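Local atomic coordinates of periplasmic solute binding protein (Candidatus liberibacter, PDB entry 4CL2), a protein that probably captures manganese or zinc ions in the periplasm for uptake, as a member of the bacterial solute-binding protein 9 family. Residues 102-114 and 171-183. Numbering follows the deposited sequence.
Sequences EPNPHAWMSLTNA and SEGCLVYLAEDFG. With MN (manganese (II) ion), chain L.
H106 and E172 meet at a manganese ion, and the surroundings of the histidine illustrate how a second shell prepares a metal ligand. NE2 of H106 lies 2.4 Å from the manganese and OE2 of E172 2.3 Å, with OE1 of E172 at a longer 2.7 Å; D247 completes the protein's share, and OE2 also accepts from N193 N. The other ring nitrogen, ND1, donates to OD1 of N104 (2.7 Å), nearly in the ring plane, while H106 N reaches the same oxygen and closes an Asx turn. The N104 amide, its CG anti to the backbone N (chi1 -175°), is held at its other end too: ND2 donates to a lone pair of G173 O at 2.8 Å. The CA of C174 sits over one imidazole face in a CH-pi contact. Y177 lays its ring against A107 CA and donates from its OH to N104 O (2.7 Å), the same OH also bonding I91 N; a water joins H106 O, C174 O and Y177 N. Farther on, D181 faces the start of helix 111-128. Its OD1 takes the T112 hydroxyl (2.6 Å); OD2 takes T112 N at 3.0 Å and, from above the carboxylate plane, S110 OG, which as N-cap accepts from N113 N. With ND1 committed as a donor, NE2 is left to offer its lone pair to the metal, in an imidazole whose rotation is fixed.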
ATOM      1  N   GLU A 102      -6.753  -3.787  16.102  1.00 40.10           N
ATOM      2  CA  GLU A 102      -5.725  -4.289  15.169  1.00 39.54           C
ATOM      3  C   GLU A 102      -5.421  -3.236  14.084  1.00 29.22           C
ATOM      4  O   GLU A 102      -6.331  -2.529  13.671  1.00 28.01           O
ATOM      5  CB  GLU A 102      -6.188  -5.559  14.467  1.00 49.23           C
ATOM      6  CG  GLU A 102      -6.335  -6.759  15.387  1.00 65.05           C
ATOM      7  CD  GLU A 102      -5.003  -7.384  15.768  1.00 75.85           C
ATOM      8  OE1 GLU A 102      -4.051  -6.638  16.098  1.00 60.13           O
ATOM      9  OE2 GLU A 102      -4.921  -8.632  15.746  1.00 89.59           O
ATOM     10  N   PRO A 103      -4.155  -3.138  13.624  1.00 24.67           N
ATOM     11  CA  PRO A 103      -3.869  -2.038  12.715  1.00 20.50           C
ATOM     12  C   PRO A 103      -4.273  -2.317  11.285  1.00 20.90           C
ATOM     13  O   PRO A 103      -4.182  -3.451  10.807  1.00 20.61           O
ATOM     14  CB  PRO A 103      -2.331  -1.925  12.737  1.00 21.91           C
ATOM     15  CG  PRO A 103      -1.887  -3.290  13.055  1.00 23.08           C
ATOM     16  CD  PRO A 103      -2.916  -3.831  14.030  1.00 26.81           C
ATOM     17  N   ASN A 104      -4.704  -1.272  10.603  1.00 17.95           N
ATOM     18  CA  ASN A 104      -4.927  -1.344   9.151  1.00 18.56           C
ATOM     19  C   ASN A 104      -3.536  -1.263   8.472  1.00 17.19           C
ATOM     20  O   ASN A 104      -2.726  -0.384   8.771  1.00 17.65           O
ATOM     21  CB  ASN A 104      -5.814  -0.170   8.753  1.00 18.49           C
ATOM     22  CG  ASN A 104      -6.215  -0.221   7.280  1.00 19.38           C
ATOM     23  OD1 ASN A 104      -5.384  -0.317   6.382  1.00 17.77           O
ATOM     24  ND2 ASN A 104      -7.505  -0.118   7.046  1.00 18.65           N
ATOM     25  N   PRO A 105      -3.224  -2.184   7.574  1.00 15.42           N
ATOM     26  CA  PRO A 105      -1.860  -2.212   7.072  1.00 16.71           C
ATOM     27  C   PRO A 105      -1.496  -1.282   5.930  1.00 15.54           C
ATOM     28  O   PRO A 105      -0.338  -1.165   5.584  1.00 15.54           O
ATOM     29  CB  PRO A 105      -1.707  -3.658   6.577  1.00 19.22           C
ATOM     30  CG  PRO A 105      -3.084  -4.083   6.253  1.00 18.93           C
ATOM     31  CD  PRO A 105      -3.994  -3.392   7.198  1.00 19.12           C
ATOM     32  N   HIS A 106      -2.479  -0.606   5.340  1.00 15.40           N
ATOM     33  CA  HIS A 106      -2.349   0.036   4.037  1.00 13.58           C
ATOM     34  C   HIS A 106      -1.670   1.424   4.108  1.00 14.73           C
ATOM     35  O   HIS A 106      -2.094   2.356   3.430  1.00 13.78           O
ATOM     36  CB  HIS A 106      -3.687   0.223   3.379  1.00 16.56           C
ATOM     37  CG  HIS A 106      -4.400  -1.075   3.132  1.00 16.12           C
ATOM     38  ND1 HIS A 106      -5.337  -1.580   4.018  1.00 18.44           N
ATOM     39  CD2 HIS A 106      -4.398  -1.906   2.058  1.00 21.85           C
ATOM     40  CE1 HIS A 106      -5.845  -2.710   3.522  1.00 20.92           C
ATOM     41  NE2 HIS A 106      -5.289  -2.924   2.341  1.00 21.74           N
ATOM     42  N   ALA A 107      -0.603   1.492   4.852  1.00 15.34           N
ATOM     43  CA  ALA A 107       0.072   2.796   5.134  1.00 12.68           C
ATOM     44  C   ALA A 107       0.741   3.359   3.895  1.00 11.66           C
ATOM     45  O   ALA A 107       0.970   4.600   3.833  1.00 14.94           O
ATOM     46  CB  ALA A 107       1.116   2.588   6.240  1.00 14.40           C
ATOM     47  N   TRP A 108       1.038   2.531   2.900  1.00 11.71           N
ATOM     48  CA  TRP A 108       1.663   2.995   1.667  1.00 11.73           C
ATOM     49  C   TRP A 108       0.817   3.885   0.750  1.00 11.71           C
ATOM     50  O   TRP A 108       1.372   4.502  -0.136  1.00 13.70           O
ATOM     51  CB  TRP A 108       2.236   1.821   0.832  1.00 12.94           C
ATOM     52  CG  TRP A 108       1.177   0.852   0.387  1.00 13.23           C
ATOM     53  CD1 TRP A 108       0.372   0.988  -0.717  1.00 12.24           C
ATOM     54  CD2 TRP A 108       0.722  -0.308   1.077  1.00 14.26           C
ATOM     55  NE1 TRP A 108      -0.527  -0.069  -0.781  1.00 14.90           N
ATOM     56  CE2 TRP A 108      -0.346  -0.857   0.322  1.00 13.98           C
ATOM     57  CE3 TRP A 108       1.118  -0.957   2.259  1.00 12.85           C
ATOM     58  CZ2 TRP A 108      -0.980  -2.036   0.682  1.00 15.98           C
ATOM     59  CZ3 TRP A 108       0.501  -2.122   2.628  1.00 14.61           C
ATOM     60  CH2 TRP A 108      -0.564  -2.676   1.850  1.00 15.40           C
ATOM     61  N   MET A 109      -0.486   3.933   1.028  1.00 13.29           N
ATOM     62  CA  MET A 109      -1.425   4.733   0.217  1.00 11.92           C
ATOM     63  C   MET A 109      -1.480   6.157   0.793  1.00 14.53           C
ATOM     64  O   MET A 109      -2.414   6.537   1.471  1.00 16.80           O
ATOM     65  CB  MET A 109      -2.813   4.124   0.153  1.00 13.76           C
ATOM     66  CG  MET A 109      -2.868   2.775  -0.507  1.00 15.33           C
ATOM     67  SD  MET A 109      -2.301   2.723  -2.197  1.00 16.16           S
ATOM     68  CE  MET A 109      -3.387   3.899  -3.023  1.00 17.02           C
ATOM     69  N   SER A 110      -0.382   6.878   0.635  1.00 14.45           N
ATOM     70  CA  SER A 110      -0.195   8.167   1.263  1.00 13.55           C
ATOM     71  C   SER A 110       1.100   8.755   0.718  1.00 14.31           C
ATOM     72  O   SER A 110       2.128   8.083   0.597  1.00 14.56           O
ATOM     73  CB  SER A 110      -0.122   8.054   2.797  1.00 14.71           C
ATOM     74  OG  SER A 110       0.595   9.086   3.459  1.00 13.23           O
ATOM     75  N   LEU A 111       1.053  10.041   0.453  1.00 15.15           N
ATOM     76  CA  LEU A 111       2.222  10.768  -0.070  1.00 13.26           C
ATOM     77  C   LEU A 111       3.223  10.941   1.072  1.00 14.11           C
ATOM     78  O   LEU A 111       4.410  10.687   0.907  1.00 14.98           O
ATOM     79  CB  LEU A 111       1.788  12.132  -0.695  1.00 14.14           C
ATOM     80  CG  LEU A 111       2.982  13.051  -1.110  1.00 17.54           C
ATOM     81  CD1 LEU A 111       3.810  12.314  -2.104  1.00 18.97           C
ATOM     82  CD2 LEU A 111       2.316  14.291  -1.721  1.00 21.45           C
ATOM     83  N   THR A 112       2.769  11.354   2.240  1.00 13.51           N
ATOM     84  CA  THR A 112       3.659  11.517   3.385  1.00 13.86           C
ATOM     85  C   THR A 112       4.311  10.199   3.697  1.00 14.20           C
ATOM     86  O   THR A 112       5.529  10.111   3.952  1.00 13.93           O
ATOM     87  CB  THR A 112       2.887  11.992   4.622  1.00 15.74           C
ATOM     88  OG1 THR A 112       2.301  13.265   4.318  1.00 17.05           O
ATOM     89  CG2 THR A 112       3.774  12.101   5.787  1.00 19.12           C
ATOM     90  N   ASN A 113       3.520   9.133   3.724  1.00 15.04           N
ATOM     91  CA  ASN A 113       4.085   7.859   4.088  1.00 15.29           C
ATOM     92  C   ASN A 113       5.037   7.264   3.083  1.00 12.60           C
ATOM     93  O   ASN A 113       5.957   6.562   3.440  1.00 13.36           O
ATOM     94  CB  ASN A 113       2.982   6.865   4.452  1.00 13.00           C
ATOM     95  CG  ASN A 113       2.168   7.298   5.675  1.00 17.77           C
ATOM     96  OD1 ASN A 113       2.567   8.162   6.456  1.00 16.35           O
ATOM     97  ND2 ASN A 113       1.014   6.657   5.886  1.00 15.21           N
ATOM     98  N   ALA A 114       4.825   7.511   1.799  1.00 12.11           N
ATOM     99  CA  ALA A 114       5.779   7.074   0.790  1.00 15.18           C
ATOM    100  C   ALA A 114       7.153   7.546   1.196  1.00 15.48           C
ATOM    101  O   ALA A 114       8.127   6.810   1.087  1.00 13.75           O
ATOM    102  CB  ALA A 114       5.379   7.663  -0.581  1.00 13.37           C
ATOM    103  N   SER A 171     -14.172  -0.525  -1.113  1.00 18.83           N
ATOM    104  CA  SER A 171     -14.723  -1.812  -0.689  1.00 19.34           C
ATOM    105  C   SER A 171     -13.883  -2.249   0.534  1.00 18.47           C
ATOM    106  O   SER A 171     -14.442  -2.336   1.641  1.00 20.44           O
ATOM    107  CB  SER A 171     -14.633  -2.835  -1.868  1.00 20.78           C
ATOM    108  OG  SER A 171     -15.535  -2.395  -2.893  1.00 21.16           O
ATOM    109  N   GLU A 172     -12.658  -2.624   0.311  1.00 18.34           N
ATOM    110  CA  GLU A 172     -11.693  -2.796   1.409  1.00 20.66           C
ATOM    111  C   GLU A 172     -11.311  -1.445   2.002  1.00 19.94           C
ATOM    112  O   GLU A 172     -11.320  -0.436   1.304  1.00 16.84           O
ATOM    113  CB  GLU A 172     -10.411  -3.465   0.893  1.00 21.72           C
ATOM    114  CG  GLU A 172      -9.515  -3.977   2.014  1.00 21.33           C
ATOM    115  CD  GLU A 172      -8.145  -4.436   1.527  1.00 25.10           C
ATOM    116  OE1 GLU A 172      -7.577  -3.849   0.619  1.00 23.91           O
ATOM    117  OE2 GLU A 172      -7.579  -5.334   2.087  1.00 27.21           O
ATOM    118  N   GLY A 173     -10.969  -1.414   3.302  1.00 18.99           N
ATOM    119  CA  GLY A 173     -10.500  -0.129   3.932  1.00 18.27           C
ATOM    120  C   GLY A 173      -9.080   0.217   3.543  1.00 17.96           C
ATOM    121  O   GLY A 173      -8.185   0.391   4.403  1.00 21.40           O
ATOM    122  N   CYS A 174      -8.844   0.381   2.255  1.00 15.43           N
ATOM    123  CA  CYS A 174      -7.511   0.531   1.729  1.00 17.26           C
ATOM    124  C   CYS A 174      -7.028   1.981   1.683  1.00 16.27           C
ATOM    125  O   CYS A 174      -5.885   2.191   1.365  1.00 15.36           O
ATOM    126  CB  CYS A 174      -7.465  -0.066   0.310  1.00 17.27           C
ATOM    127  SG  CYS A 174      -8.679   0.596  -0.829  1.00 18.30           S
ATOM    128  N   LEU A 175      -7.915   2.939   1.897  1.00 13.78           N
ATOM    129  CA  LEU A 175      -7.536   4.370   1.711  1.00 15.31           C
ATOM    130  C   LEU A 175      -7.530   5.131   3.000  1.00 16.09           C
ATOM    131  O   LEU A 175      -7.455   6.397   2.977  1.00 15.42           O
ATOM    132  CB  LEU A 175      -8.437   5.134   0.701  1.00 15.98           C
ATOM    133  CG  LEU A 175      -8.424   4.581  -0.722  1.00 15.40           C
ATOM    134  CD1 LEU A 175      -9.328   5.399  -1.635  1.00 17.94           C
ATOM    135  CD2 LEU A 175      -7.037   4.427  -1.317  1.00 17.54           C
ATOM    136  N   VAL A 176      -7.565   4.457   4.148  1.00 14.22           N
ATOM    137  CA  VAL A 176      -7.688   5.183   5.409  1.00 15.67           C
ATOM    138  C   VAL A 176      -6.466   6.088   5.657  1.00 15.21           C
ATOM    139  O   VAL A 176      -6.641   7.194   6.216  1.00 14.93           O
ATOM    140  CB  VAL A 176      -7.959   4.299   6.606  1.00 17.58           C
ATOM    141  CG1 VAL A 176      -9.281   3.565   6.396  1.00 19.20           C
ATOM    142  CG2 VAL A 176      -6.831   3.293   6.856  1.00 16.61           C
ATOM    143  N   TYR A 177      -5.283   5.628   5.287  1.00 13.20           N
ATOM    144  CA  TYR A 177      -4.087   6.484   5.377  1.00 13.74           C
ATOM    145  C   TYR A 177      -4.050   7.635   4.378  1.00 12.90           C
ATOM    146  O   TYR A 177      -3.563   8.754   4.732  1.00 14.63           O
ATOM    147  CB  TYR A 177      -2.824   5.668   5.311  1.00 13.35           C
ATOM    148  CG  TYR A 177      -2.656   4.707   6.482  1.00 14.86           C
ATOM    149  CD1 TYR A 177      -3.208   3.398   6.441  1.00 15.30           C
ATOM    150  CD2 TYR A 177      -1.966   5.075   7.631  1.00 14.87           C
ATOM    151  CE1 TYR A 177      -3.061   2.522   7.513  1.00 14.59           C
ATOM    152  CE2 TYR A 177      -1.817   4.208   8.687  1.00 14.58           C
ATOM    153  CZ  TYR A 177      -2.361   2.906   8.632  1.00 14.13           C
ATOM    154  OH  TYR A 177      -2.199   2.079   9.719  1.00 14.47           O
ATOM    155  N   LEU A 178      -4.528   7.422   3.143  1.00 14.17           N
ATOM    156  CA  LEU A 178      -4.711   8.501   2.200  1.00 14.46           C
ATOM    157  C   LEU A 178      -5.659   9.579   2.745  1.00 16.30           C
ATOM    158  O   LEU A 178      -5.433  10.777   2.608  1.00 14.22           O
ATOM    159  CB  LEU A 178      -5.218   7.993   0.865  1.00 15.00           C
ATOM    160  CG  LEU A 178      -5.128   8.986  -0.277  1.00 15.34           C
ATOM    161  CD1 LEU A 178      -3.674   9.303  -0.556  1.00 17.47           C
ATOM    162  CD2 LEU A 178      -5.805   8.459  -1.511  1.00 15.65           C
ATOM    163  N   ALA A 179      -6.812   9.143   3.292  1.00 12.83           N
ATOM    164  CA  ALA A 179      -7.777  10.037   3.877  1.00 16.07           C
ATOM    165  C   ALA A 179      -7.149  10.911   4.972  1.00 15.50           C
ATOM    166  O   ALA A 179      -7.372  12.121   5.035  1.00 15.97           O
ATOM    167  CB  ALA A 179      -8.966   9.234   4.458  1.00 16.14           C
ATOM    168  N   GLU A 180      -6.342  10.297   5.834  0.50 15.69           N
ATOM    169  CA  GLU A 180      -5.695  11.021   6.940  0.50 15.50           C
ATOM    170  C   GLU A 180      -4.623  12.002   6.419  0.50 14.67           C
ATOM    171  O   GLU A 180      -4.447  13.066   6.982  0.50 16.89           O
ATOM    172  CB  GLU A 180      -5.097  10.019   7.945  0.50 15.89           C
ATOM    173  CG  GLU A 180      -4.593  10.635   9.260  0.50 18.53           C
ATOM    174  CD  GLU A 180      -3.174  11.171   9.169  0.50 19.36           C
ATOM    175  OE1 GLU A 180      -2.488  10.837   8.206  0.50 19.11           O
ATOM    176  OE2 GLU A 180      -2.802  12.010  10.024  0.50 19.50           O
ATOM    177  N   ASP A 181      -3.973  11.642   5.339  1.00 14.23           N
ATOM    178  CA  ASP A 181      -2.865  12.466   4.742  1.00 15.02           C
ATOM    179  C   ASP A 181      -3.482  13.680   4.038  1.00 14.82           C
ATOM    180  O   ASP A 181      -2.957  14.777   4.125  1.00 16.67           O
ATOM    181  CB  ASP A 181      -2.087  11.630   3.777  1.00 14.63           C
ATOM    182  CG  ASP A 181      -0.781  12.273   3.278  1.00 19.88           C
ATOM    183  OD1 ASP A 181      -0.268  13.087   3.951  1.00 26.54           O
ATOM    184  OD2 ASP A 181      -0.182  11.715   2.357  1.00 18.78           O
ATOM    185  N   PHE A 182      -4.614  13.517   3.378  1.00 15.42           N
ATOM    186  CA  PHE A 182      -5.177  14.568   2.541  1.00 15.04           C
ATOM    187  C   PHE A 182      -6.305  15.315   3.227  1.00 17.20           C
ATOM    188  O   PHE A 182      -6.818  16.311   2.660  1.00 17.23           O
ATOM    189  CB  PHE A 182      -5.645  14.062   1.162  1.00 16.15           C
ATOM    190  CG  PHE A 182      -4.560  13.588   0.259  1.00 15.62           C
ATOM    191  CD1 PHE A 182      -3.198  13.686   0.609  1.00 16.66           C
ATOM    192  CD2 PHE A 182      -4.865  13.129  -1.012  1.00 14.93           C
ATOM    193  CE1 PHE A 182      -2.202  13.250  -0.236  1.00 16.40           C
ATOM    194  CE2 PHE A 182      -3.868  12.720  -1.866  1.00 17.20           C
ATOM    195  CZ  PHE A 182      -2.559  12.791  -1.487  1.00 15.89           C
ATOM    196  N   GLY A 183      -6.790  14.823   4.394  1.00 17.76           N
ATOM    197  CA  GLY A 183      -7.894  15.442   5.081  1.00 17.50           C
ATOM    198  C   GLY A 183      -9.279  15.116   4.543  1.00 17.00           C
ATOM    199  O   GLY A 183     -10.119  15.986   4.382  1.00 18.57           O
TER
HETATM  200 MN    MN L1286      -5.368  -5.194   1.552  0.50 44.99          MN
HETATM  201  O   HOH W   1      -4.598   3.649   3.239  1.00 15.03           O